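Local coordinates for secreted effector protein SopD (Salmonella typhimurium, PDB 5CPC) that acts inside host cells as a virulence effector, contributing to replication in macrophages and, together with SopB, to membrane fission and macropinosome formation during invasion, at residues Lys39-Asp42 / Lys48-His51; Asp77-Tyr82 / Lys157-Pro162; Asp210-Leu215 / Gly221-Thr226; Ile232-Val237 / Val241-Met246. All blocks are in the same frame, centred on the assembly; numbering follows the deposited sequence.

Interaction 1: residues Lys39-Asp42 / Lys48-His51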
loop_
_atom_site.group_PDB
_atom_site.type_symbol
_atom_site.label_atom_id
_atom_site.label_comp_id
_atom_site.label_asym_id
_atom_site.label_seq_id
_atom_site.Cartn_x
_atom_site.Cartn_y
_atom_site.Cartn_z
ATOM N N LYS A 39 14.644 4.604 -28.741
ATOM C CA LYS A 39 15.402 5.217 -29.783
ATOM C C LYS A 39 15.105 6.696 -29.830
ATOM O O LYS A 39 15.936 7.459 -30.262
ATOM C CB LYS A 39 15.062 4.605 -31.142
ATOM C CG LYS A 39 15.438 3.143 -31.347
ATOM C CD LYS A 39 14.930 2.754 -32.774
ATOM C CE LYS A 39 15.904 3.166 -33.972
ATOM N NZ LYS A 39 15.310 3.599 -35.279
ATOM N N VAL A 40 13.902 7.094 -29.427
ATOM C CA VAL A 40 13.520 8.501 -29.424
ATOM C C VAL A 40 14.411 9.357 -28.532
ATOM O O VAL A 40 14.661 10.502 -28.838
ATOM C CB VAL A 40 11.999 8.676 -29.056
ATOM C CG1 VAL A 40 11.647 10.115 -28.803
ATOM C CG2 VAL A 40 11.141 8.139 -30.241
ATOM N N GLN A 41 14.892 8.784 -27.436
ATOM C CA GLN A 41 15.770 9.505 -26.499
ATOM C C GLN A 41 17.065 9.956 -27.157
ATOM O O GLN A 41 17.656 10.899 -26.685
ATOM C CB GLN A 41 16.136 8.617 -25.301
ATOM C CG GLN A 41 17.183 7.525 -25.610
ATOM C CD GLN A 41 17.515 6.738 -24.370
ATOM O OE1 GLN A 41 18.196 7.243 -23.449
ATOM N NE2 GLN A 41 16.965 5.517 -24.290
ATOM N N ASP A 42 17.499 9.297 -28.236
ATOM C CA ASP A 42 18.731 9.678 -28.918
ATOM C C ASP A 42 18.639 11.047 -29.532
ATOM O O ASP A 42 19.638 11.543 -30.023
ATOM C CB ASP A 42 19.124 8.677 -30.031
ATOM C CG ASP A 42 19.489 7.263 -29.485
ATOM O OD1 ASP A 42 19.493 7.001 -28.243
ATOM O OD2 ASP A 42 19.749 6.374 -30.331
ATOM N N LYS A 48 18.359 17.024 -20.913
ATOM C CA LYS A 48 16.980 17.342 -21.347
ATOM C C LYS A 48 16.051 16.139 -21.325
ATOM O O LYS A 48 14.849 16.288 -21.586
ATOM C CB LYS A 48 16.962 17.884 -22.799
ATOM C CG LYS A 48 17.764 19.145 -23.046
ATOM C CD LYS A 48 17.037 20.341 -22.554
ATOM C CE LYS A 48 17.795 21.626 -22.898
ATOM N NZ LYS A 48 17.158 22.774 -22.159
ATOM N N LYS A 49 16.598 14.947 -21.067
ATOM C CA LYS A 49 15.823 13.696 -21.233
ATOM C C LYS A 49 14.657 13.625 -20.319
ATOM O O LYS A 49 13.574 13.257 -20.755
ATOM C CB LYS A 49 16.714 12.436 -21.184
ATOM C CG LYS A 49 17.530 12.271 -22.475
ATOM C CD LYS A 49 18.348 10.914 -22.492
ATOM C CE LYS A 49 19.352 10.881 -23.655
ATOM N NZ LYS A 49 19.939 9.490 -23.681
ATOM N N ASP A 50 14.816 14.068 -19.074
ATOM C CA ASP A 50 13.650 14.082 -18.137
ATOM C C ASP A 50 12.552 15.058 -18.516
ATOM O O ASP A 50 11.350 14.775 -18.394
ATOM C CB ASP A 50 14.063 14.291 -16.641
ATOM C CG ASP A 50 14.879 13.147 -16.099
ATOM O OD1 ASP A 50 14.597 11.976 -16.480
ATOM O OD2 ASP A 50 15.831 13.410 -15.318
ATOM N N HIS A 51 12.947 16.252 -18.915
ATOM C CA HIS A 51 11.994 17.170 -19.478
ATOM C C HIS A 51 11.340 16.499 -20.746
ATOM O O HIS A 51 10.156 16.457 -20.861
ATOM C CB HIS A 51 12.682 18.499 -19.856
ATOM C CG HIS A 51 11.715 19.613 -20.181
ATOM N ND1 HIS A 51 12.121 20.915 -20.442
ATOM C CD2 HIS A 51 10.360 19.625 -20.236
ATOM C CE1 HIS A 51 11.055 21.657 -20.703
ATOM N NE2 HIS A 51 9.973 20.906 -20.549
#

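Interaction 2: residues Asp77-Tyr82 / Lys157-Pro162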
loop_
_atom_site.group_PDB
_atom_site.type_symbol
_atom_site.label_atom_id
_atom_site.label_comp_id
_atom_site.label_asym_id
_atom_site.label_seq_id
_atom_site.Cartn_x
_atom_site.Cartn_y
_atom_site.Cartn_z
ATOM N N ASP A 77 -6.252 11.496 -10.093
ATOM C CA ASP A 77 -5.971 11.743 -8.657
ATOM C C ASP A 77 -4.788 10.989 -8.096
ATOM O O ASP A 77 -3.877 11.632 -7.538
ATOM C CB ASP A 77 -7.225 11.585 -7.825
ATOM C CG ASP A 77 -8.355 12.443 -8.372
ATOM O OD1 ASP A 77 -8.504 13.619 -7.977
ATOM O OD2 ASP A 77 -9.073 11.949 -9.254
ATOM N N ILE A 78 -4.723 9.663 -8.309
ATOM C CA ILE A 78 -3.591 8.913 -7.764
ATOM C C ILE A 78 -2.249 9.360 -8.368
ATOM O O ILE A 78 -1.279 9.522 -7.629
ATOM C CB ILE A 78 -3.794 7.318 -7.806
ATOM C CG1 ILE A 78 -2.947 6.630 -6.720
ATOM C CG2 ILE A 78 -3.589 6.731 -9.234
ATOM C CD1 ILE A 78 -3.079 5.065 -6.706
ATOM N N ASN A 79 -2.169 9.595 -9.681
ATOM C CA ASN A 79 -0.921 10.125 -10.305
ATOM C C ASN A 79 -0.442 11.498 -9.816
ATOM O O ASN A 79 0.752 11.839 -9.943
ATOM C CB ASN A 79 -1.020 10.151 -11.854
ATOM C CG ASN A 79 -1.023 8.726 -12.470
ATOM O OD1 ASN A 79 -0.113 7.944 -12.246
ATOM N ND2 ASN A 79 -2.062 8.402 -13.199
ATOM N N LYS A 80 -1.350 12.289 -9.250
ATOM C CA LYS A 80 -0.917 13.585 -8.700
ATOM C C LYS A 80 0.165 13.414 -7.693
ATOM O O LYS A 80 1.082 14.200 -7.695
ATOM C CB LYS A 80 -2.054 14.386 -8.087
ATOM C CG LYS A 80 -2.993 14.995 -9.128
ATOM C CD LYS A 80 -4.109 15.827 -8.463
ATOM C CE LYS A 80 -5.173 16.186 -9.481
ATOM N NZ LYS A 80 -6.156 17.158 -8.869
ATOM N N ILE A 81 0.115 12.323 -6.909
ATOM C CA ILE A 81 1.007 12.164 -5.808
ATOM C C ILE A 81 2.423 11.999 -6.327
ATOM O O ILE A 81 3.331 12.757 -5.922
ATOM C CB ILE A 81 0.602 10.990 -4.803
ATOM C CG1 ILE A 81 -0.860 11.038 -4.281
ATOM C CG2 ILE A 81 1.627 10.867 -3.703
ATOM C CD1 ILE A 81 -1.436 12.370 -3.817
ATOM N N TYR A 82 2.654 11.021 -7.208
ATOM C CA TYR A 82 3.983 10.937 -7.835
ATOM C C TYR A 82 4.317 12.223 -8.660
ATOM O O TYR A 82 5.446 12.701 -8.594
ATOM C CB TYR A 82 4.174 9.653 -8.697
ATOM C CG TYR A 82 5.506 9.580 -9.363
ATOM C CD1 TYR A 82 5.588 9.489 -10.766
ATOM C CD2 TYR A 82 6.699 9.643 -8.621
ATOM C CE1 TYR A 82 6.844 9.424 -11.432
ATOM C CE2 TYR A 82 8.006 9.590 -9.283
ATOM C CZ TYR A 82 8.036 9.479 -10.696
ATOM O OH TYR A 82 9.214 9.445 -11.386
ATOM N N LYS A 157 4.779 3.730 -11.555
ATOM C CA LYS A 157 4.823 2.553 -12.426
ATOM C C LYS A 157 3.857 2.750 -13.544
ATOM O O LYS A 157 4.150 2.377 -14.683
ATOM C CB LYS A 157 4.507 1.254 -11.687
ATOM C CG LYS A 157 5.494 0.950 -10.583
ATOM C CD LYS A 157 6.877 0.665 -11.116
ATOM C CE LYS A 157 7.742 0.250 -9.953
ATOM N NZ LYS A 157 9.046 -0.283 -10.382
ATOM N N MET A 158 2.724 3.379 -13.240
ATOM C CA MET A 158 1.709 3.536 -14.207
ATOM C C MET A 158 2.076 4.641 -15.225
ATOM O O MET A 158 1.503 4.655 -16.311
ATOM C CB MET A 158 0.403 3.873 -13.542
ATOM C CG MET A 158 -0.343 2.694 -12.906
ATOM S SD MET A 158 -1.892 3.383 -12.264
ATOM C CE MET A 158 -2.953 2.033 -12.564
ATOM N N THR A 159 3.037 5.505 -14.871
ATOM C CA THR A 159 3.411 6.693 -15.637
ATOM C C THR A 159 4.560 6.346 -16.579
ATOM O O THR A 159 4.523 6.645 -17.776
ATOM C CB THR A 159 3.816 7.844 -14.667
ATOM O OG1 THR A 159 2.638 8.322 -14.005
ATOM C CG2 THR A 159 4.503 9.015 -15.380
ATOM N N TRP A 160 5.604 5.754 -16.033
ATOM C CA TRP A 160 6.746 5.415 -16.831
ATOM C C TRP A 160 6.705 3.979 -17.376
ATOM O O TRP A 160 7.525 3.661 -18.262
ATOM C CB TRP A 160 8.063 5.677 -16.080
ATOM C CG TRP A 160 8.201 7.091 -15.632
ATOM C CD1 TRP A 160 8.583 7.529 -14.382
ATOM C CD2 TRP A 160 7.933 8.277 -16.412
ATOM N NE1 TRP A 160 8.577 8.907 -14.344
ATOM C CE2 TRP A 160 8.177 9.400 -15.557
ATOM C CE3 TRP A 160 7.519 8.505 -17.743
ATOM C CZ2 TRP A 160 8.041 10.731 -16.002
ATOM C CZ3 TRP A 160 7.366 9.833 -18.195
ATOM C CH2 TRP A 160 7.619 10.934 -17.316
ATOM N N HIS A 161 5.787 3.125 -16.884
ATOM C CA HIS A 161 5.759 1.718 -17.351
ATOM C C HIS A 161 4.388 1.204 -17.572
ATOM O O HIS A 161 4.004 0.237 -16.906
ATOM C CB HIS A 161 6.449 0.780 -16.367
ATOM C CG HIS A 161 7.862 1.145 -16.155
ATOM N ND1 HIS A 161 8.832 0.879 -17.097
ATOM C CD2 HIS A 161 8.461 1.863 -15.175
ATOM C CE1 HIS A 161 9.986 1.379 -16.679
ATOM N NE2 HIS A 161 9.791 1.965 -15.508
ATOM N N PRO A 162 3.655 1.846 -18.487
ATOM C CA PRO A 162 2.304 1.523 -18.822
ATOM C C PRO A 162 2.195 0.085 -19.401
ATOM O O PRO A 162 1.110 -0.505 -19.377
ATOM C CB PRO A 162 1.965 2.579 -19.890
ATOM C CG PRO A 162 3.293 2.948 -20.526
ATOM C CD PRO A 162 4.199 2.938 -19.333
#

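Interaction 3: residues Asp210-Leu215 / Gly221-Thr226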
loop_
_atom_site.group_PDB
_atom_site.type_symbol
_atom_site.label_atom_id
_atom_site.label_comp_id
_atom_site.label_asym_id
_atom_site.label_seq_id
_atom_site.Cartn_x
_atom_site.Cartn_y
_atom_site.Cartn_z
ATOM N N ASP A 210 -11.907 -22.840 20.604
ATOM C CA ASP A 210 -12.412 -21.452 20.926
ATOM C C ASP A 210 -11.475 -20.320 20.379
ATOM O O ASP A 210 -11.938 -19.328 19.791
ATOM C CB ASP A 210 -12.683 -21.279 22.456
ATOM C CG ASP A 210 -13.910 -22.141 22.939
ATOM O OD1 ASP A 210 -14.793 -22.497 22.118
ATOM O OD2 ASP A 210 -13.976 -22.506 24.118
ATOM N N GLU A 211 -10.159 -20.481 20.612
ATOM C CA GLU A 211 -9.128 -19.524 20.100
ATOM C C GLU A 211 -9.122 -19.382 18.578
ATOM O O GLU A 211 -9.044 -18.265 18.039
ATOM C CB GLU A 211 -7.745 -19.926 20.656
ATOM C CG GLU A 211 -7.783 -19.745 22.207
ATOM C CD GLU A 211 -6.494 -20.099 22.881
ATOM O OE1 GLU A 211 -5.811 -21.034 22.454
ATOM O OE2 GLU A 211 -6.173 -19.442 23.879
ATOM N N LYS A 212 -9.224 -20.497 17.873
ATOM C CA LYS A 212 -9.275 -20.413 16.449
ATOM C C LYS A 212 -10.525 -19.704 15.986
ATOM O O LYS A 212 -10.461 -18.913 15.020
ATOM C CB LYS A 212 -9.186 -21.793 15.836
ATOM C CG LYS A 212 -7.897 -22.514 16.063
ATOM C CD LYS A 212 -7.956 -23.921 15.398
ATOM C CE LYS A 212 -6.728 -24.730 15.840
ATOM N NZ LYS A 212 -6.757 -26.098 15.315
ATOM N N SER A 213 -11.662 -19.977 16.634
ATOM C CA SER A 213 -12.859 -19.163 16.385
ATOM C C SER A 213 -12.675 -17.663 16.647
ATOM O O SER A 213 -13.092 -16.867 15.854
ATOM C CB SER A 213 -14.040 -19.626 17.248
ATOM O OG SER A 213 -14.578 -20.829 16.739
ATOM N N MET A 214 -12.126 -17.311 17.802
ATOM C CA MET A 214 -11.838 -15.903 18.124
ATOM C C MET A 214 -10.969 -15.250 17.022
ATOM O O MET A 214 -11.200 -14.079 16.698
ATOM C CB MET A 214 -11.134 -15.808 19.491
ATOM C CG MET A 214 -10.970 -14.375 20.046
ATOM S SD MET A 214 -12.440 -13.329 19.946
ATOM C CE MET A 214 -13.304 -13.873 21.436
ATOM N N LEU A 215 -10.021 -16.001 16.436
ATOM C CA LEU A 215 -9.174 -15.480 15.340
ATOM C C LEU A 215 -9.838 -15.341 13.941
ATOM O O LEU A 215 -9.274 -14.728 13.033
ATOM C CB LEU A 215 -7.900 -16.320 15.154
ATOM C CG LEU A 215 -6.853 -16.357 16.248
ATOM C CD1 LEU A 215 -5.539 -17.085 15.793
ATOM C CD2 LEU A 215 -6.533 -14.985 16.778
ATOM N N GLY A 221 -13.291 -14.723 8.560
ATOM C CA GLY A 221 -14.055 -15.859 9.102
ATOM C C GLY A 221 -13.528 -17.272 8.829
ATOM O O GLY A 221 -14.167 -18.302 9.205
ATOM N N ASN A 222 -12.356 -17.343 8.200
ATOM C CA ASN A 222 -11.612 -18.617 8.014
ATOM C C ASN A 222 -10.543 -18.744 9.103
ATOM O O ASN A 222 -10.098 -17.712 9.631
ATOM C CB ASN A 222 -10.954 -18.592 6.622
ATOM C CG ASN A 222 -11.871 -17.995 5.595
ATOM O OD1 ASN A 222 -12.994 -18.451 5.464
ATOM N ND2 ASN A 222 -11.430 -16.930 4.906
ATOM N N PHE A 223 -10.144 -19.966 9.456
ATOM C CA PHE A 223 -8.860 -20.124 10.142
ATOM C C PHE A 223 -7.942 -20.952 9.248
ATOM O O PHE A 223 -8.132 -22.142 9.134
ATOM C CB PHE A 223 -8.943 -20.725 11.576
ATOM C CG PHE A 223 -7.575 -20.852 12.255
ATOM C CD1 PHE A 223 -6.943 -19.740 12.771
ATOM C CD2 PHE A 223 -6.870 -22.061 12.247
ATOM C CE1 PHE A 223 -5.674 -19.818 13.308
ATOM C CE2 PHE A 223 -5.573 -22.176 12.817
ATOM C CZ PHE A 223 -4.985 -21.033 13.361
ATOM N N GLU A 224 -6.968 -20.296 8.612
ATOM C CA GLU A 224 -5.905 -20.951 7.856
ATOM C C GLU A 224 -4.546 -20.501 8.440
ATOM O O GLU A 224 -4.186 -19.321 8.323
ATOM C CB GLU A 224 -5.995 -20.641 6.332
ATOM C CG GLU A 224 -4.692 -20.957 5.495
ATOM C CD GLU A 224 -4.207 -22.419 5.641
ATOM O OE1 GLU A 224 -3.006 -22.681 5.950
ATOM O OE2 GLU A 224 -5.029 -23.327 5.436
ATOM N N PRO A 225 -3.784 -21.443 9.059
ATOM C CA PRO A 225 -2.530 -20.955 9.729
ATOM C C PRO A 225 -1.503 -20.270 8.788
ATOM O O PRO A 225 -0.784 -19.371 9.219
ATOM C CB PRO A 225 -1.938 -22.186 10.384
ATOM C CG PRO A 225 -2.949 -23.394 10.063
ATOM C CD PRO A 225 -3.919 -22.919 9.024
ATOM N N THR A 226 -1.455 -20.664 7.522
ATOM C CA THR A 226 -0.518 -20.023 6.649
ATOM C C THR A 226 -0.942 -18.636 6.190
ATOM O O THR A 226 -0.136 -17.960 5.546
ATOM C CB THR A 226 -0.132 -20.900 5.418
ATOM O OG1 THR A 226 -1.292 -21.138 4.634
ATOM C CG2 THR A 226 0.487 -22.275 5.851
#

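Interaction 4: residues Ile232-Val237 / Val241-Met246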
loop_
_atom_site.group_PDB
_atom_site.type_symbol
_atom_site.label_atom_id
_atom_site.label_comp_id
_atom_site.label_asym_id
_atom_site.label_seq_id
_atom_site.Cartn_x
_atom_site.Cartn_y
_atom_site.Cartn_z
ATOM N N ILE A 232 -1.287 -8.688 10.291
ATOM C CA ILE A 232 -0.948 -8.257 11.639
ATOM C C ILE A 232 0.486 -7.725 11.748
ATOM O O ILE A 232 1.441 -8.377 11.317
ATOM C CB ILE A 232 -1.153 -9.442 12.687
ATOM C CG1 ILE A 232 -2.643 -9.583 12.945
ATOM C CG2 ILE A 232 -0.662 -9.116 14.068
ATOM C CD1 ILE A 232 -3.192 -10.468 12.030
ATOM N N GLY A 233 0.626 -6.588 12.410
ATOM C CA GLY A 233 1.910 -6.097 12.812
ATOM C C GLY A 233 2.186 -6.225 14.303
ATOM O O GLY A 233 1.287 -6.502 15.079
ATOM N N TYR A 234 3.450 -6.027 14.689
ATOM C CA TYR A 234 3.879 -6.158 16.055
ATOM C C TYR A 234 5.208 -5.440 16.291
ATOM O O TYR A 234 6.079 -5.453 15.408
ATOM C CB TYR A 234 4.098 -7.670 16.436
ATOM C CG TYR A 234 4.464 -8.621 15.293
ATOM C CD1 TYR A 234 5.801 -8.829 14.932
ATOM C CD2 TYR A 234 3.489 -9.356 14.627
ATOM C CE1 TYR A 234 6.129 -9.721 13.922
ATOM C CE2 TYR A 234 3.805 -10.268 13.621
ATOM C CZ TYR A 234 5.123 -10.449 13.292
ATOM O OH TYR A 234 5.498 -11.332 12.315
ATOM N N GLN A 235 5.354 -4.874 17.486
ATOM C CA GLN A 235 6.619 -4.329 17.981
ATOM C C GLN A 235 6.664 -4.491 19.478
ATOM O O GLN A 235 5.646 -4.448 20.135
ATOM C CB GLN A 235 6.835 -2.833 17.624
ATOM C CG GLN A 235 5.601 -1.929 17.607
ATOM C CD GLN A 235 5.942 -0.405 17.803
ATOM O OE1 GLN A 235 7.100 0.037 17.620
ATOM N NE2 GLN A 235 4.930 0.375 18.230
ATOM N N GLU A 236 7.874 -4.657 19.999
ATOM C CA GLU A 236 8.119 -4.795 21.375
ATOM C C GLU A 236 8.515 -3.383 21.827
ATOM O O GLU A 236 9.297 -2.682 21.160
ATOM C CB GLU A 236 9.215 -5.855 21.598
ATOM C CG GLU A 236 8.955 -7.201 20.829
ATOM C CD GLU A 236 9.971 -8.335 21.158
ATOM O OE1 GLU A 236 9.885 -9.453 20.579
ATOM O OE2 GLU A 236 10.872 -8.108 21.987
ATOM N N VAL A 237 7.897 -2.940 22.917
ATOM C CA VAL A 237 8.043 -1.572 23.413
ATOM C C VAL A 237 7.988 -1.665 24.929
ATOM O O VAL A 237 7.031 -2.201 25.496
ATOM C CB VAL A 237 6.978 -0.600 22.768
ATOM C CG1 VAL A 237 5.598 -1.287 22.628
ATOM C CG2 VAL A 237 6.899 0.757 23.485
ATOM N N VAL A 241 4.776 -6.661 23.989
ATOM C CA VAL A 241 4.584 -6.758 22.537
ATOM C C VAL A 241 3.209 -6.198 22.201
ATOM O O VAL A 241 2.205 -6.609 22.779
ATOM C CB VAL A 241 4.604 -8.203 22.052
ATOM C CG1 VAL A 241 4.641 -8.235 20.517
ATOM C CG2 VAL A 241 5.788 -8.948 22.686
ATOM N N ALA A 242 3.172 -5.273 21.260
ATOM C CA ALA A 242 1.961 -4.599 20.907
ATOM C C ALA A 242 1.591 -5.049 19.487
ATOM O O ALA A 242 2.402 -4.919 18.570
ATOM C CB ALA A 242 2.228 -3.050 20.939
ATOM N N PHE A 243 0.388 -5.579 19.312
ATOM C CA PHE A 243 -0.140 -5.955 17.994
ATOM C C PHE A 243 -0.998 -4.887 17.422
ATOM O O PHE A 243 -1.478 -4.022 18.176
ATOM C CB PHE A 243 -0.949 -7.236 18.123
ATOM C CG PHE A 243 -0.121 -8.377 18.591
ATOM C CD1 PHE A 243 0.639 -9.097 17.693
ATOM C CD2 PHE A 243 -0.061 -8.711 19.946
ATOM C CE1 PHE A 243 1.506 -10.104 18.115
ATOM C CE2 PHE A 243 0.762 -9.803 20.377
ATOM C CZ PHE A 243 1.551 -10.466 19.468
ATOM N N SER A 244 -1.147 -4.969 16.086
ATOM C CA SER A 244 -1.881 -4.035 15.216
ATOM C C SER A 244 -2.374 -4.743 14.030
ATOM O O SER A 244 -1.801 -5.729 13.628
ATOM C CB SER A 244 -0.892 -3.033 14.577
ATOM O OG SER A 244 -0.652 -2.162 15.609
ATOM N N MET A 245 -3.379 -4.168 13.405
ATOM C CA MET A 245 -3.761 -4.596 12.090
ATOM C C MET A 245 -3.459 -3.559 10.979
ATOM O O MET A 245 -3.613 -2.373 11.170
ATOM C CB MET A 245 -5.220 -4.989 12.051
ATOM C CG MET A 245 -5.573 -5.686 10.707
ATOM S SD MET A 245 -7.237 -6.374 10.593
ATOM C CE MET A 245 -7.981 -5.335 11.823
ATOM N N MET A 246 -3.045 -4.049 9.826
ATOM C CA MET A 246 -2.799 -3.214 8.686
ATOM C C MET A 246 -4.122 -2.446 8.390
ATOM O O MET A 246 -5.200 -3.054 8.264
ATOM C CB MET A 246 -2.432 -4.078 7.481
ATOM C CG MET A 246 -1.954 -3.213 6.301
ATOM S SD MET A 246 -1.467 -4.103 4.831
ATOM C CE MET A 246 0.261 -4.347 5.259
#

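Interaction 1: residues Lys39-Asp42 / Lys48-His51
Gln41 and Lys49 meet by the ends of their side chains, which cross obliquely at the surface of the protein. The Lys49 chain is extended from CG outward and reaches across to Gln41. Its amine donates a hydrogen bond from NZ to Gln41 OE1, 2.9 Å long. NZ comes in at a C=O...N angle of 126° and lies 16° from the plane of the amide carbonyl, so the amine approaches the oxygen from the side of the C=O, slightly out of the amide plane. The amide nitrogen is turned away from the amine, with Gln41 NE2 5.0 Å from Lys49 NZ. Behind the amine, Lys49 CE lies 3.5 Å from the backbone oxygen Gln41 O.

The contact closes a helix-loop-helix connection. Gln41 lies in a short 3-10 segment that follows on from helix 37-40, where Asp42 N bonds to Lys39 O. Lys49 lies in the first turn of helix 49-60. Five residues without helix or strand link the two segments, and the Gln41 and Lys49 CA atoms are 6.7 Å apart.

Gln41 CG stands between its own backbone N and carbonyl carbon, chi1 75°. The chain runs extended beyond CG and carries OE1 out to the Lys49 amine. Asp42 carries the opposite charge nearby, but its OD1 is 5.2 Å from Lys49 NZ. At that distance it could bias the field around the amine without bonding to it.

Interaction 2: residues Asp77-Tyr82 / Lys157-Pro162
Tyr82 and Trp160 join two helices far apart in sequence, in a helix-helix contact. Tyr82 belongs to helix 76-90, and Trp160 is the last residue of helix 141-160. The Tyr82 CA-CB bond is directed at the other helix. CG lies anti to the backbone N, chi1 178°, which sends the ring out toward the tryptophan. Tyr82 also touches Ser156 of helix 141-160.

Along the ring, CE1 is the first atom to meet the indole. It lies 3.4 Å from Trp160 NE1 and 3.9 Å from Trp160 CD1. CZ follows, 3.7 Å from Trp160 NE1. At the tip, the hydroxyl accepts a hydrogen bond from the indole N-H, with Trp160 NE1 to Tyr82 OH at 3.1 Å. The N-H...O angle is 145°, so the bond is somewhat bent. The oxygen nevertheless lies close to the indole plane, and NE1 lies at the edge of the phenol ring, near its plane. The two ring planes stand at 88° to each other. Trp160 is held from outside the pair by Leu53 and Glu54 of helix 49-60 and by Ile32, so a third helix shares the contact.

One turn back on helix 76-90, Asn79 points at Thr159. The Thr159 hydroxyl is hydrogen-bonded to the backbone oxygen of Gly155, and Asn79 OD1 approaches Thr159 OG1 at 3.3 Å. The other branch of the threonine turns to its neighbour: Thr159 CG2 sits over the centre of the Trp160 ring, 3.6 Å above its plane.

Interaction 3: residues Asp210-Leu215 / Gly221-Thr226
Glu224 OE1 receives two hydrogen bonds from Thr226, just beyond Phe223, the residue that packs on Lys212 and Leu215. Thr226 OG1 donates one, 2.7 Å long. Thr226 N donates the other to Glu224 OE1 at 3.0 Å, with an N-H...O angle of 162°. The two donors reach the oxygen from opposite faces of the carboxylate plane. The backbone N-H lies on the anti side, and the hydroxyl lies above the plane. Thr226 OG1 is also bonded to Arg312, so this turn is tied to a distant part of the chain.

Phe223 carries the contact itself. Its CG is anti to the backbone N, chi1 -179°, which brings the ring up against helix 209-215. Lys212 lays its aliphatic chain over one face in a CH-pi contact. Lys212 CG is 4.0 Å from the ring centroid and 11° off the ring normal. Further along, Lys212 CD is 3.8 Å from Phe223 CD2.

This is a helix followed by a returning loop: the chain leaves helix 209-215 and the loop returns across it. Gln228 pins the return, bonding to Leu215 O, Asn222 O and Glu224 N. Beyond the ring, the Lys212 amine makes a salt bridge to Asp205.

Leu215 flanks the ring, its side chain running in the same direction as that of Phe223. Leu215 CD1 touches Phe223 CE1 at 3.7 Å. On the face of the ring opposite Lys212, the chain itself turns over, with Pro225 N 4.2 Å above the plane and offset toward the rim.

Interaction 4: residues Ile232-Val237 / Val241-Met246
Gly233 with Ser244, and Gln235 with Ala242, are the hydrogen-bonded pairs between strands 232-237 and 240-245. Gly233 N donates to Ser244 O at 2.8 Å, and Ser244 N returns to Gly233 O at 3.0 Å. Ala242 N meets Gln235 O at 2.8 Å and 171°, nearly straight. Gln235 N completes the pair with Ala242 O. CA-H...O contacts fill in between, such as Tyr234 CA to Ala242 O at 3.2 Å.

Apolar contacts lie mainly on the face of Ile232, Tyr234, Val241 and Phe243. Ile232 CG2 touches Phe243 CD1, and Tyr234 CB touches Phe243 CE1, both at 3.9 Å. The phenylalanine ring thus bridges two residues of the opposing strand. At the end of the strand, Val237 CG1 reaches Ala242 CB, which belongs to the other face, at 4.2 Å.

Polar ends find partners outside the strands. Tyr234 OH bonds to Leu303 N and Glu194. Glu236 OE1 takes a salt bridge from Arg301 and a hydrogen bond from Tyr296.

The strands run antiparallel at 156°. They form a two-stranded beta hairpin, with the Phe243 face packed on helices 264-283 and 285-298.

The four contacts follow one another along the chain, and none nests in or crosses another. Interaction 1 closes the short loop leading into helix 49-60. Interaction 2 closes a much longer loop of 74 residues, which contains the antiparallel sheet 99-123. It brings helix 76-90 to the end of helix 141-160. Helix 49-60 links the first two, because it also packs on that end, and their nearest atoms are about 5 Å apart. Interactions 3 and 4 lie on the opposite side of the chain's centre. Interaction 3 folds a loop back on helix 209-215, and interaction 4 pairs the two strands of the hairpin that follows. Both border helix 285-298.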